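Local coordinates for protein Pcdhgb2 (Mus musculus, PDB 5SZR) that probably acts as a calcium-dependent cell-adhesion protein and may help establish and maintain specific neuronal connections in the brain, at residues A[76-82]-A[94-100]; A[119-125]-A[169-175]; A[215-220]-A[307-311]; A[376-380]-A[391-395]. All coordinates share one frame; numbering follows the deposited sequence.

Contact 1: A[76-82]-A[94-100]; sequences KSYTLNV and CSIQVKI
The backbone O of Leu-80 is gripped twice from the facing strand. Ile-96 N donates to it, N to O 2.7 Å, and the CA-H of Ser-95 adds a weaker C-H...O contact at 3.1 Å between CA and O. Tyr-78 and Val-98 repeat the backbone pattern as a hydrogen-bonded pair, with Val-98 N 2.7 Å from Tyr-78 O. This is the antiparallel hairpin of strands 77-85 and 91-101 in the first cadherin domain of the chain. Residues alternate between two faces. On one face, Leu-80 CD1 packs on Val-98 CG2 at 3.9 Å, and Val-82 CG2 meets Ile-96 CD1. The Tyr-78 ring belongs here too. With CG beside the backbone N (chi1 -62°), it turns an edge to Ile-100, CE2 to CD1 3.9 Å. Phe-55 meets the same ring edge-to-face. Losing the Tyr-78 ring to an alanine is likely to leave Ile-100 CD1 without its aromatic neighbour and open a gap beside Phe-55. The other face is polar. There Ser-95 OG donates to Asn-81 OD1, though the modelled separation is too short to be trusted. Thr-79 and Gln-97 are exposed on this side. The chemistry thus divides the hairpin: apolar groups turn into the beta-sandwich, while hydroxyls and amides turn outward.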
loop_
_atom_site.group_PDB
_atom_site.type_symbol
_atom_site.label_atom_id
_atom_site.label_comp_id
_atom_site.label_asym_id
_atom_site.label_seq_id
_atom_site.Cartn_x
_atom_site.Cartn_y
_atom_site.Cartn_z
ATOM N N LYS A 76 -42.083 -42.274 10.894
ATOM C CA LYS A 76 -41.189 -43.302 11.407
ATOM C C LYS A 76 -41.844 -44.674 11.526
ATOM O O LYS A 76 -41.128 -45.667 11.700
ATOM C CB LYS A 76 -40.637 -42.888 12.774
ATOM C CG LYS A 76 -39.824 -41.614 12.747
ATOM C CD LYS A 76 -39.306 -41.267 14.131
ATOM C CE LYS A 76 -38.725 -39.874 14.165
ATOM N NZ LYS A 76 -38.533 -39.407 15.566
ATOM N N SER A 77 -43.170 -44.764 11.436
ATOM C CA SER A 77 -43.835 -46.048 11.621
ATOM C C SER A 77 -45.227 -46.002 11.008
ATOM O O SER A 77 -45.832 -44.936 10.865
ATOM C CB SER A 77 -43.920 -46.430 13.103
ATOM O OG SER A 77 -44.712 -45.504 13.824
ATOM N N TYR A 78 -45.726 -47.184 10.652
ATOM C CA TYR A 78 -47.067 -47.353 10.112
ATOM C C TYR A 78 -47.758 -48.519 10.804
ATOM O O TYR A 78 -47.140 -49.558 11.062
ATOM C CB TYR A 78 -47.045 -47.607 8.600
ATOM C CG TYR A 78 -46.465 -46.480 7.774
ATOM C CD1 TYR A 78 -47.263 -45.434 7.333
ATOM C CD2 TYR A 78 -45.122 -46.477 7.416
ATOM C CE1 TYR A 78 -46.730 -44.401 6.569
ATOM C CE2 TYR A 78 -44.585 -45.459 6.655
ATOM C CZ TYR A 78 -45.392 -44.422 6.236
ATOM O OH TYR A 78 -44.862 -43.411 5.474
ATOM N N THR A 79 -49.046 -48.341 11.091
ATOM C CA THR A 79 -49.884 -49.370 11.692
ATOM C C THR A 79 -50.892 -49.839 10.651
ATOM O O THR A 79 -51.722 -49.051 10.184
ATOM C CB THR A 79 -50.597 -48.842 12.938
ATOM O OG1 THR A 79 -49.656 -48.715 14.011
ATOM C CG2 THR A 79 -51.706 -49.789 13.363
ATOM N N LEU A 80 -50.815 -51.116 10.291
ATOM C CA LEU A 80 -51.657 -51.703 9.259
ATOM C C LEU A 80 -52.576 -52.738 9.896
ATOM O O LEU A 80 -52.103 -53.718 10.482
ATOM C CB LEU A 80 -50.811 -52.342 8.155
ATOM C CG LEU A 80 -50.200 -51.444 7.073
ATOM C CD1 LEU A 80 -49.133 -50.514 7.637
ATOM C CD2 LEU A 80 -49.628 -52.289 5.936
ATOM N N ASN A 81 -53.881 -52.516 9.791
ATOM C CA ASN A 81 -54.882 -53.478 10.234
ATOM C C ASN A 81 -55.518 -54.095 8.998
ATOM O O ASN A 81 -56.025 -53.372 8.133
ATOM C CB ASN A 81 -55.936 -52.810 11.113
ATOM C CG ASN A 81 -55.330 -52.066 12.284
ATOM O OD1 ASN A 81 -54.491 -52.600 13.010
ATOM N ND2 ASN A 81 -55.748 -50.819 12.471
ATOM N N VAL A 82 -55.479 -55.423 8.911
ATOM C CA VAL A 82 -56.007 -56.157 7.767
ATOM C C VAL A 82 -57.191 -56.995 8.227
ATOM O O VAL A 82 -57.145 -57.634 9.285
ATOM C CB VAL A 82 -54.927 -57.038 7.110
ATOM C CG1 VAL A 82 -55.531 -57.902 6.016
ATOM C CG2 VAL A 82 -53.815 -56.168 6.538
ATOM N N CYS A 94 -55.920 -58.936 11.747
ATOM C CA CYS A 94 -54.564 -58.948 12.271
ATOM C C CYS A 94 -53.937 -57.587 12.008
ATOM O O CYS A 94 -54.404 -56.821 11.160
ATOM C CB CYS A 94 -53.716 -60.060 11.647
ATOM S SG CYS A 94 -53.116 -59.689 9.989
ATOM N N SER A 95 -52.873 -57.287 12.748
ATOM C CA SER A 95 -52.186 -56.009 12.633
ATOM C C SER A 95 -50.726 -56.222 12.260
ATOM O O SER A 95 -50.109 -57.227 12.631
ATOM C CB SER A 95 -52.276 -55.199 13.931
ATOM O OG SER A 95 -53.571 -54.651 14.097
ATOM N N ILE A 96 -50.182 -55.263 11.517
ATOM C CA ILE A 96 -48.803 -55.300 11.047
ATOM C C ILE A 96 -48.182 -53.949 11.366
ATOM O O ILE A 96 -48.540 -52.938 10.751
ATOM C CB ILE A 96 -48.711 -55.602 9.549
ATOM C CG1 ILE A 96 -49.356 -56.955 9.254
ATOM C CG2 ILE A 96 -47.259 -55.580 9.088
ATOM C CD1 ILE A 96 -49.886 -57.069 7.867
ATOM N N GLN A 97 -47.263 -53.927 12.325
ATOM C CA GLN A 97 -46.604 -52.696 12.743
ATOM C C GLN A 97 -45.313 -52.550 11.948
ATOM O O GLN A 97 -44.374 -53.335 12.125
ATOM C CB GLN A 97 -46.346 -52.711 14.244
ATOM C CG GLN A 97 -47.625 -52.663 15.047
ATOM C CD GLN A 97 -47.383 -52.634 16.532
ATOM O OE1 GLN A 97 -46.669 -51.767 17.042
ATOM N NE2 GLN A 97 -47.977 -53.583 17.242
ATOM N N VAL A 98 -45.276 -51.555 11.067
ATOM C CA VAL A 98 -44.168 -51.351 10.144
ATOM C C VAL A 98 -43.260 -50.276 10.718
ATOM O O VAL A 98 -43.672 -49.120 10.883
ATOM C CB VAL A 98 -44.666 -50.964 8.743
ATOM C CG1 VAL A 98 -43.490 -50.692 7.822
ATOM C CG2 VAL A 98 -45.552 -52.065 8.174
ATOM N N LYS A 99 -42.026 -50.658 11.024
ATOM C CA LYS A 99 -41.024 -49.744 11.551
ATOM C C LYS A 99 -40.136 -49.271 10.408
ATOM O O LYS A 99 -39.712 -50.073 9.570
ATOM C CB LYS A 99 -40.198 -50.431 12.637
ATOM C CG LYS A 99 -38.997 -49.644 13.103
ATOM C CD LYS A 99 -38.246 -50.397 14.191
ATOM C CE LYS A 99 -36.979 -49.655 14.590
ATOM N NZ LYS A 99 -36.214 -50.369 15.650
ATOM N N ILE A 100 -39.877 -47.968 10.359
ATOM C CA ILE A 100 -39.041 -47.378 9.322
ATOM C C ILE A 100 -37.664 -47.114 9.907
ATOM O O ILE A 100 -37.537 -46.697 11.067
ATOM C CB ILE A 100 -39.672 -46.089 8.764
ATOM C CG1 ILE A 100 -41.111 -46.353 8.323
ATOM C CG2 ILE A 100 -38.850 -45.539 7.599
ATOM C CD1 ILE A 100 -41.247 -47.464 7.299
#

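Contact 2: A[119-125]-A[169-175]; sequences LPEDSPL and TDRTLDR. With CA (calcium ion), chain M; CA (calcium ion), chain N.
The calcium site between the second and third cadherin domains of this chain is built partly by Glu-121 and Asp-174. Glu-121 OE2 binds one calcium ion at 2.4 Å, and Asp-174 OD1 binds the same ion at 2.3 Å. Glu-121 OE1 binds a second calcium, so one carboxylate bridges both. OE2 also accepts from Arg-175 N at 2.9 Å, met from 45° above the carboxylate plane. Leu-173 to Glu-176 form the cadherin LDRE motif, and Glu-176 and Asp-210 complete the protein ligands of the first ion. The Arg-175 guanidinium leads away and bonds Asp-207 through NE. Away from the ions, Leu-119 CD2 packs across Leu-173 CD1 at 3.7 Å, their side chains at about a right angle. A type I turn runs from Pro-120 to Ser-123. Pro-120 O accepts both the N-H and the OG of Ser-123, with OG at 2.9 Å. Further on, Leu-125 CD2 lies 3.3 Å from Arg-171 N. One water links Ser-123 O, Thr-169 OG1 and Arg-171 O.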
loop_
_atom_site.group_PDB
_atom_site.type_symbol
_atom_site.label_atom_id
_atom_site.label_comp_id
_atom_site.label_asym_id
_atom_site.label_seq_id
_atom_site.Cartn_x
_atom_site.Cartn_y
_atom_site.Cartn_z
ATOM N N LEU A 119 -14.241 -5.956 8.841
ATOM C CA LEU A 119 -13.513 -6.384 10.025
ATOM C C LEU A 119 -12.285 -5.505 10.206
ATOM O O LEU A 119 -11.362 -5.575 9.379
ATOM C CB LEU A 119 -13.108 -7.851 9.888
ATOM C CG LEU A 119 -12.397 -8.523 11.060
ATOM C CD1 LEU A 119 -13.291 -8.535 12.281
ATOM C CD2 LEU A 119 -11.984 -9.937 10.691
ATOM N N PRO A 120 -12.228 -4.664 11.243
ATOM C CA PRO A 120 -11.061 -3.790 11.435
ATOM C C PRO A 120 -9.757 -4.571 11.523
ATOM O O PRO A 120 -9.670 -5.602 12.193
ATOM C CB PRO A 120 -11.369 -3.077 12.755
ATOM C CG PRO A 120 -12.855 -3.070 12.832
ATOM C CD PRO A 120 -13.323 -4.337 12.174
ATOM N N GLU A 121 -8.730 -4.052 10.846
ATOM C CA GLU A 121 -7.438 -4.726 10.799
ATOM C C GLU A 121 -6.736 -4.754 12.151
ATOM O O GLU A 121 -5.798 -5.535 12.331
ATOM C CB GLU A 121 -6.533 -4.047 9.771
ATOM C CG GLU A 121 -6.072 -2.659 10.164
ATOM C CD GLU A 121 -5.133 -2.061 9.141
ATOM O OE1 GLU A 121 -5.271 -0.857 8.837
ATOM O OE2 GLU A 121 -4.265 -2.798 8.630
ATOM N N ASP A 122 -7.149 -3.915 13.099
ATOM C CA ASP A 122 -6.551 -3.907 14.425
ATOM C C ASP A 122 -7.381 -4.696 15.434
ATOM O O ASP A 122 -7.177 -4.551 16.644
ATOM C CB ASP A 122 -6.332 -2.466 14.902
ATOM C CG ASP A 122 -7.631 -1.698 15.086
ATOM O OD1 ASP A 122 -7.624 -0.694 15.827
ATOM O OD2 ASP A 122 -8.656 -2.093 14.496
ATOM N N SER A 123 -8.300 -5.529 14.954
ATOM C CA SER A 123 -9.106 -6.365 15.831
ATOM C C SER A 123 -8.205 -7.208 16.731
ATOM O O SER A 123 -7.251 -7.825 16.242
ATOM C CB SER A 123 -10.022 -7.276 15.011
ATOM O OG SER A 123 -11.116 -6.552 14.477
ATOM N N PRO A 124 -8.468 -7.253 18.034
ATOM C CA PRO A 124 -7.655 -8.089 18.921
ATOM C C PRO A 124 -7.792 -9.566 18.577
ATOM O O PRO A 124 -8.741 -10.001 17.917
ATOM C CB PRO A 124 -8.225 -7.799 20.317
ATOM C CG PRO A 124 -9.150 -6.639 20.157
ATOM C CD PRO A 124 -9.593 -6.615 18.736
ATOM N N LEU A 125 -6.815 -10.340 19.045
ATOM C CA LEU A 125 -6.915 -11.792 18.996
ATOM C C LEU A 125 -8.178 -12.257 19.709
ATOM O O LEU A 125 -8.497 -11.790 20.806
ATOM C CB LEU A 125 -5.683 -12.423 19.641
ATOM C CG LEU A 125 -4.373 -12.066 18.946
ATOM C CD1 LEU A 125 -3.202 -12.828 19.549
ATOM C CD2 LEU A 125 -4.507 -12.362 17.471
ATOM N N THR A 169 -10.715 -14.774 15.276
ATOM C CA THR A 169 -9.337 -14.557 14.860
ATOM C C THR A 169 -8.383 -15.126 15.900
ATOM O O THR A 169 -8.641 -15.057 17.104
ATOM C CB THR A 169 -9.043 -13.068 14.682
ATOM O OG1 THR A 169 -9.247 -12.393 15.928
ATOM C CG2 THR A 169 -9.937 -12.451 13.626
ATOM N N ASP A 170 -7.278 -15.700 15.426
ATOM C CA ASP A 170 -6.168 -16.068 16.298
ATOM C C ASP A 170 -4.853 -15.524 15.753
ATOM O O ASP A 170 -3.784 -16.067 16.053
ATOM C CB ASP A 170 -6.089 -17.586 16.484
ATOM C CG ASP A 170 -5.642 -18.300 15.231
ATOM O OD1 ASP A 170 -4.934 -19.324 15.345
ATOM O OD2 ASP A 170 -5.997 -17.831 14.129
ATOM N N ARG A 171 -4.919 -14.459 14.959
ATOM C CA ARG A 171 -3.763 -13.885 14.292
ATOM C C ARG A 171 -4.040 -12.407 14.063
ATOM O O ARG A 171 -5.170 -12.029 13.743
ATOM C CB ARG A 171 -3.490 -14.604 12.965
ATOM C CG ARG A 171 -2.251 -14.152 12.222
ATOM C CD ARG A 171 -2.102 -14.921 10.913
ATOM N NE ARG A 171 -2.021 -16.363 11.130
ATOM C CZ ARG A 171 -1.973 -17.268 10.156
ATOM N NH1 ARG A 171 -2.001 -16.883 8.888
ATOM N NH2 ARG A 171 -1.897 -18.557 10.452
ATOM N N THR A 172 -3.020 -11.575 14.259
ATOM C CA THR A 172 -3.161 -10.152 13.979
ATOM C C THR A 172 -3.363 -9.929 12.487
ATOM O O THR A 172 -2.693 -10.545 11.654
ATOM C CB THR A 172 -1.932 -9.379 14.452
ATOM O OG1 THR A 172 -0.752 -10.092 14.066
ATOM C CG2 THR A 172 -1.947 -9.208 15.963
ATOM N N LEU A 173 -4.291 -9.039 12.153
ATOM C CA LEU A 173 -4.620 -8.760 10.767
ATOM C C LEU A 173 -3.800 -7.581 10.253
ATOM O O LEU A 173 -3.159 -6.851 11.014
ATOM C CB LEU A 173 -6.115 -8.493 10.628
ATOM C CG LEU A 173 -6.986 -9.670 11.097
ATOM C CD1 LEU A 173 -8.406 -9.224 11.396
ATOM C CD2 LEU A 173 -6.980 -10.784 10.063
ATOM N N ASP A 174 -3.817 -7.403 8.930
ATOM C CA ASP A 174 -3.081 -6.305 8.305
ATOM C C ASP A 174 -3.697 -6.066 6.929
ATOM O O ASP A 174 -3.461 -6.847 6.003
ATOM C CB ASP A 174 -1.596 -6.619 8.207
ATOM C CG ASP A 174 -0.801 -5.493 7.561
ATOM O OD1 ASP A 174 -1.338 -4.375 7.427
ATOM O OD2 ASP A 174 0.368 -5.727 7.190
ATOM N N ARG A 175 -4.468 -4.981 6.808
ATOM C CA ARG A 175 -5.114 -4.666 5.538
ATOM C C ARG A 175 -4.087 -4.450 4.436
ATOM O O ARG A 175 -4.310 -4.838 3.283
ATOM C CB ARG A 175 -5.996 -3.427 5.681
ATOM C CG ARG A 175 -6.876 -3.173 4.471
ATOM C CD ARG A 175 -7.307 -1.726 4.384
ATOM N NE ARG A 175 -6.186 -0.849 4.055
ATOM C CZ ARG A 175 -5.770 -0.607 2.815
ATOM N NH1 ARG A 175 -6.383 -1.177 1.789
ATOM N NH2 ARG A 175 -4.744 0.206 2.600
HETATM CA CA CA M . -1.851 -2.477 8.699
HETATM CA CA CA N . -3.679 0.806 7.515
HETATM O O HOH W 1 -6.887 -10.759 15.593
HETATM O O HOH W 2 -1.290 -4.134 10.331
HETATM O O HOH W 3 0.580 -1.914 8.423
#

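Contact 3: A[215-220]-A[307-311]; sequences FHQASY and ANVSM. With NAG (2-acetamido-2-deoxy-beta-D-glucopyranose), chain E; MAN (alpha-D-mannopyranose), chain Y.
Val-309 lies between two aromatic residues, Phe-215 and Tyr-220, and uses a different methyl on each. Its CG1 stands between the backbone N and the carbonyl carbon (chi1 66°), which puts it over the centre of the Phe-215 ring. This CH-pi contact is 3.4 Å from CG1 to the ring centroid and 8° off the normal. The edge of the same ring meets the backbone of Ala-307, with CE1 3.5 Å from Ala-307 O. Were Phe-215 cut back to an alanine, Val-309 CG1 would probably lose the ring face it rests on, and a gap would open there. The other methyl, CG2, meets the edge of the Tyr-220 ring, 3.7 Å from CD2. Tyr-220 is also held by its backbone: its N donates to Ser-310 O at 2.8 Å. Met-311 bends at its thioether, and CE comes 3.8 Å from Tyr-220 CB. Asn-308 points away and carries an N-linked glycan through ND2. The first strand of this cadherin domain changes sheets here. Phe-215 ends strand 214-215, which pairs with strand 232-240. Tyr-220 then runs parallel to strand 306-316, whose other neighbour is strand 290-299.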
loop_
_atom_site.group_PDB
_atom_site.type_symbol
_atom_site.label_atom_id
_atom_site.label_comp_id
_atom_site.label_asym_id
_atom_site.label_seq_id
_atom_site.Cartn_x
_atom_site.Cartn_y
_atom_site.Cartn_z
ATOM N N PHE A 215 9.191 9.514 3.369
ATOM C CA PHE A 215 9.704 10.309 2.262
ATOM C C PHE A 215 10.449 9.429 1.267
ATOM O O PHE A 215 11.098 8.446 1.632
ATOM C CB PHE A 215 10.627 11.418 2.768
ATOM C CG PHE A 215 9.898 12.622 3.295
ATOM C CD1 PHE A 215 9.692 12.788 4.654
ATOM C CD2 PHE A 215 9.417 13.590 2.428
ATOM C CE1 PHE A 215 9.021 13.903 5.139
ATOM C CE2 PHE A 215 8.743 14.696 2.902
ATOM C CZ PHE A 215 8.548 14.857 4.260
ATOM N N HIS A 216 10.348 9.803 -0.011
ATOM C CA HIS A 216 10.957 9.016 -1.078
ATOM C C HIS A 216 12.483 9.019 -0.989
ATOM O O HIS A 216 13.131 8.077 -1.462
ATOM C CB HIS A 216 10.481 9.552 -2.431
ATOM C CG HIS A 216 10.867 8.702 -3.601
ATOM N ND1 HIS A 216 10.057 7.702 -4.093
ATOM C CD2 HIS A 216 11.967 8.719 -4.391
ATOM C CE1 HIS A 216 10.646 7.130 -5.128
ATOM N NE2 HIS A 216 11.806 7.728 -5.330
ATOM N N GLN A 217 13.072 10.054 -0.382
ATOM C CA GLN A 217 14.505 10.114 -0.122
ATOM C C GLN A 217 14.764 10.294 1.369
ATOM O O GLN A 217 13.950 10.872 2.093
ATOM C CB GLN A 217 15.175 11.266 -0.891
ATOM C CG GLN A 217 14.911 11.250 -2.381
ATOM C CD GLN A 217 15.598 12.383 -3.111
ATOM O OE1 GLN A 217 16.421 13.103 -2.538
ATOM N NE2 GLN A 217 15.269 12.544 -4.388
ATOM N N ALA A 218 15.923 9.804 1.818
ATOM C CA ALA A 218 16.306 9.948 3.219
ATOM C C ALA A 218 16.640 11.394 3.571
ATOM O O ALA A 218 16.470 11.808 4.725
ATOM C CB ALA A 218 17.496 9.042 3.529
ATOM N N SER A 219 17.130 12.163 2.605
ATOM C CA SER A 219 17.384 13.586 2.780
ATOM C C SER A 219 17.459 14.215 1.398
ATOM O O SER A 219 17.498 13.519 0.380
ATOM C CB SER A 219 18.667 13.845 3.576
ATOM O OG SER A 219 19.795 13.367 2.874
ATOM N N TYR A 220 17.476 15.545 1.372
ATOM C CA TYR A 220 17.406 16.293 0.126
ATOM C C TYR A 220 18.554 17.289 0.050
ATOM O O TYR A 220 18.732 18.112 0.955
ATOM C CB TYR A 220 16.063 17.021 -0.005
ATOM C CG TYR A 220 14.887 16.104 -0.295
ATOM C CD1 TYR A 220 14.503 15.827 -1.602
ATOM C CD2 TYR A 220 14.158 15.525 0.737
ATOM C CE1 TYR A 220 13.426 14.996 -1.873
ATOM C CE2 TYR A 220 13.083 14.697 0.476
ATOM C CZ TYR A 220 12.721 14.433 -0.829
ATOM O OH TYR A 220 11.647 13.610 -1.086
ATOM N N ALA A 307 6.422 12.081 9.347
ATOM C CA ALA A 307 7.856 11.870 9.220
ATOM C C ALA A 307 8.538 13.206 8.963
ATOM O O ALA A 307 7.926 14.165 8.480
ATOM C CB ALA A 307 8.199 10.883 8.099
ATOM N N ASN A 308 9.826 13.250 9.289
ATOM C CA ASN A 308 10.666 14.427 9.133
ATOM C C ASN A 308 11.833 14.104 8.219
ATOM O O ASN A 308 12.409 13.013 8.298
ATOM C CB ASN A 308 11.200 14.891 10.474
ATOM C CG ASN A 308 10.115 15.370 11.384
ATOM O OD1 ASN A 308 9.191 16.062 10.953
ATOM N ND2 ASN A 308 10.198 15.004 12.651
ATOM N N VAL A 309 12.191 15.056 7.361
ATOM C CA VAL A 309 13.292 14.874 6.427
ATOM C C VAL A 309 14.106 16.159 6.390
ATOM O O VAL A 309 13.567 17.263 6.523
ATOM C CB VAL A 309 12.788 14.481 5.017
ATOM C CG1 VAL A 309 12.000 15.619 4.386
ATOM C CG2 VAL A 309 13.941 14.047 4.129
ATOM N N SER A 310 15.416 16.010 6.232
ATOM C CA SER A 310 16.323 17.148 6.177
ATOM C C SER A 310 16.582 17.535 4.728
ATOM O O SER A 310 16.836 16.672 3.879
ATOM C CB SER A 310 17.643 16.834 6.882
ATOM O OG SER A 310 18.543 17.928 6.775
ATOM N N MET A 311 16.518 18.832 4.447
ATOM C CA MET A 311 16.877 19.369 3.142
ATOM C C MET A 311 17.981 20.400 3.312
ATOM O O MET A 311 17.887 21.277 4.176
ATOM C CB MET A 311 15.675 20.001 2.441
ATOM C CG MET A 311 16.038 20.707 1.151
ATOM S SD MET A 311 14.639 21.485 0.338
ATOM C CE MET A 311 13.885 20.075 -0.470
HETATM C C1 NAG E . 9.131 15.540 13.440
HETATM C C2 NAG E . 8.419 14.664 14.458
HETATM C C3 NAG E . 7.239 15.432 15.049
HETATM C C4 NAG E . 7.697 16.788 15.582
HETATM C C5 NAG E . 8.524 17.533 14.529
HETATM C C6 NAG E . 9.164 18.806 15.034
HETATM C C7 NAG E . 8.690 12.282 13.942
HETATM C C8 NAG E . 8.094 11.080 13.275
HETATM N N2 NAG E . 7.979 13.412 13.864
HETATM O O3 NAG E . 6.625 14.668 16.082
HETATM O O4 NAG E . 6.564 17.580 15.924
HETATM O O5 NAG E . 9.596 16.701 14.067
HETATM O O6 NAG E . 8.612 19.214 16.277
HETATM O O7 NAG E . 9.765 12.231 14.529
HETATM C C1 MAN Y . 6.124 11.351 -4.754
HETATM C C2 MAN Y . 4.670 11.677 -5.128
HETATM C C3 MAN Y . 3.709 10.910 -4.220
HETATM C C4 MAN Y . 4.043 9.413 -4.163
HETATM C C5 MAN Y . 5.532 9.176 -3.853
HETATM C C6 MAN Y . 5.918 7.714 -4.012
HETATM O O2 MAN Y . 4.360 11.242 -6.460
HETATM O O3 MAN Y . 2.352 11.077 -4.630
HETATM O O4 MAN Y . 3.266 8.806 -3.143
HETATM O O5 MAN Y . 6.369 9.957 -4.749
HETATM O O6 MAN Y . 7.232 7.531 -3.497
#

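Contact 4: A[376-380]-A[391-395]; sequences DPGLF and TARAL
Arg-393 sets its CG between its own backbone N and carbonyl carbon (chi1 71°) and then extends as far as NE, which carries the guanidinium to Asp-376. Asp-376 CG lies opposite its own backbone N to meet it. The two loops flank the short hairpin of strands 380-382 and 388-391 in the last cadherin beta-sandwich of the chain. In the salt bridge, Arg-393 NH1 lies 2.5 Å from Asp-376 OD2, on the syn side of the carboxylate. The two planes stand 74° apart. NH1 also pairs with Asp-399, so one cation serves two acids and probably eases their mutual repulsion. Leu-379 covers one face of the guanidinium, with CD1 over its centre and 3.9 Å from CZ. Its carbonyl joins the loops directly: Ala-392 N donates to Leu-379 O at 2.7 Å and 172°. Beside this bond, Ala-392 CB rests 3.3 Å from Gly-378 O. Phe-380 and Thr-391 form a non-hydrogen-bonded antiparallel pair. Phe-380 CE1 touches Thr-391 CG2 at 3.8 Å. Leu-379 and Leu-395 cross obliquely beside Phe-427, and their CD1 atoms meet at 3.8 Å.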
loop_
_atom_site.group_PDB
_atom_site.type_symbol
_atom_site.label_atom_id
_atom_site.label_comp_id
_atom_site.label_asym_id
_atom_site.label_seq_id
_atom_site.Cartn_x
_atom_site.Cartn_y
_atom_site.Cartn_z
ATOM N N ASP A 376 55.115 49.397 -27.379
ATOM C CA ASP A 376 56.218 48.574 -27.871
ATOM C C ASP A 376 56.029 47.181 -27.298
ATOM O O ASP A 376 56.440 46.905 -26.159
ATOM C CB ASP A 376 57.578 49.151 -27.489
ATOM C CG ASP A 376 58.726 48.438 -28.175
ATOM O OD1 ASP A 376 58.484 47.761 -29.196
ATOM O OD2 ASP A 376 59.874 48.561 -27.699
ATOM N N PRO A 377 55.402 46.274 -28.045
ATOM C CA PRO A 377 55.171 44.922 -27.523
ATOM C C PRO A 377 56.488 44.211 -27.256
ATOM O O PRO A 377 57.399 44.215 -28.086
ATOM C CB PRO A 377 54.374 44.240 -28.641
ATOM C CG PRO A 377 53.834 45.362 -29.480
ATOM C CD PRO A 377 54.858 46.442 -29.402
ATOM N N GLY A 378 56.583 43.597 -26.079
ATOM C CA GLY A 378 57.757 42.860 -25.680
ATOM C C GLY A 378 58.730 43.640 -24.823
ATOM O O GLY A 378 59.606 43.032 -24.197
ATOM N N LEU A 379 58.612 44.967 -24.789
ATOM C CA LEU A 379 59.418 45.743 -23.854
ATOM C C LEU A 379 59.020 45.442 -22.416
ATOM O O LEU A 379 59.882 45.253 -21.549
ATOM C CB LEU A 379 59.273 47.236 -24.147
ATOM C CG LEU A 379 60.108 48.136 -23.241
ATOM C CD1 LEU A 379 61.582 47.815 -23.429
ATOM C CD2 LEU A 379 59.828 49.600 -23.530
ATOM N N PHE A 380 57.718 45.394 -22.149
ATOM C CA PHE A 380 57.185 45.070 -20.839
ATOM C C PHE A 380 56.438 43.747 -20.902
ATOM O O PHE A 380 55.801 43.419 -21.909
ATOM C CB PHE A 380 56.236 46.159 -20.329
ATOM C CG PHE A 380 56.897 47.483 -20.095
ATOM C CD1 PHE A 380 57.660 47.702 -18.959
ATOM C CD2 PHE A 380 56.750 48.522 -21.006
ATOM C CE1 PHE A 380 58.270 48.928 -18.738
ATOM C CE2 PHE A 380 57.357 49.747 -20.790
ATOM C CZ PHE A 380 58.116 49.949 -19.657
ATOM N N THR A 391 59.877 44.929 -16.840
ATOM C CA THR A 391 60.621 45.039 -18.086
ATOM C C THR A 391 61.030 43.645 -18.539
ATOM O O THR A 391 61.410 42.800 -17.725
ATOM C CB THR A 391 61.861 45.922 -17.916
ATOM O OG1 THR A 391 62.767 45.311 -16.991
ATOM C CG2 THR A 391 61.478 47.309 -17.404
ATOM N N ALA A 392 60.933 43.398 -19.844
ATOM C CA ALA A 392 61.272 42.096 -20.394
ATOM C C ALA A 392 62.594 42.085 -21.143
ATOM O O ALA A 392 63.124 41.001 -21.412
ATOM C CB ALA A 392 60.158 41.599 -21.326
ATOM N N ARG A 393 63.135 43.251 -21.484
ATOM C CA ARG A 393 64.398 43.332 -22.199
ATOM C C ARG A 393 65.081 44.642 -21.831
ATOM O O ARG A 393 64.436 45.600 -21.393
ATOM C CB ARG A 393 64.191 43.242 -23.717
ATOM C CG ARG A 393 63.538 44.475 -24.327
ATOM C CD ARG A 393 63.626 44.458 -25.842
ATOM N NE ARG A 393 63.394 45.782 -26.418
ATOM C CZ ARG A 393 62.229 46.191 -26.912
ATOM N NH1 ARG A 393 62.116 47.413 -27.416
ATOM N NH2 ARG A 393 61.181 45.374 -26.907
ATOM N N ALA A 394 66.399 44.670 -22.005
ATOM C CA ALA A 394 67.138 45.900 -21.769
ATOM C C ALA A 394 66.633 46.987 -22.706
ATOM O O ALA A 394 66.371 46.741 -23.887
ATOM C CB ALA A 394 68.637 45.679 -21.967
ATOM N N LEU A 395 66.472 48.190 -22.166
ATOM C CA LEU A 395 65.970 49.299 -22.963
ATOM C C LEU A 395 66.957 49.647 -24.072
ATOM O O LEU A 395 68.160 49.781 -23.833
ATOM C CB LEU A 395 65.718 50.509 -22.066
ATOM C CG LEU A 395 64.871 51.616 -22.683
ATOM C CD1 LEU A 395 63.530 51.065 -23.124
ATOM C CD2 LEU A 395 64.688 52.744 -21.689
#

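The four contacts lie one in each cadherin domain, in series along an elongated chain. All four are partly buried. Contacts 1 and 3 both use the last strand of their sandwich. Contact 1 pairs it with the antiparallel neighbour, contact 3 with the parallel first strand. Both send apolar side chains to the buried core and polar ones or a glycan outward. Contacts 2 and 4 join mostly loops, each mixing a buried leucine with exposed residues. Contact 2 combines calcium ligands at a domain junction with leucine packing, and Asp-243 of the next domain shares its second ion. In contact 4, away from the calcium sites, an arginine crosses between the segments to an aspartate.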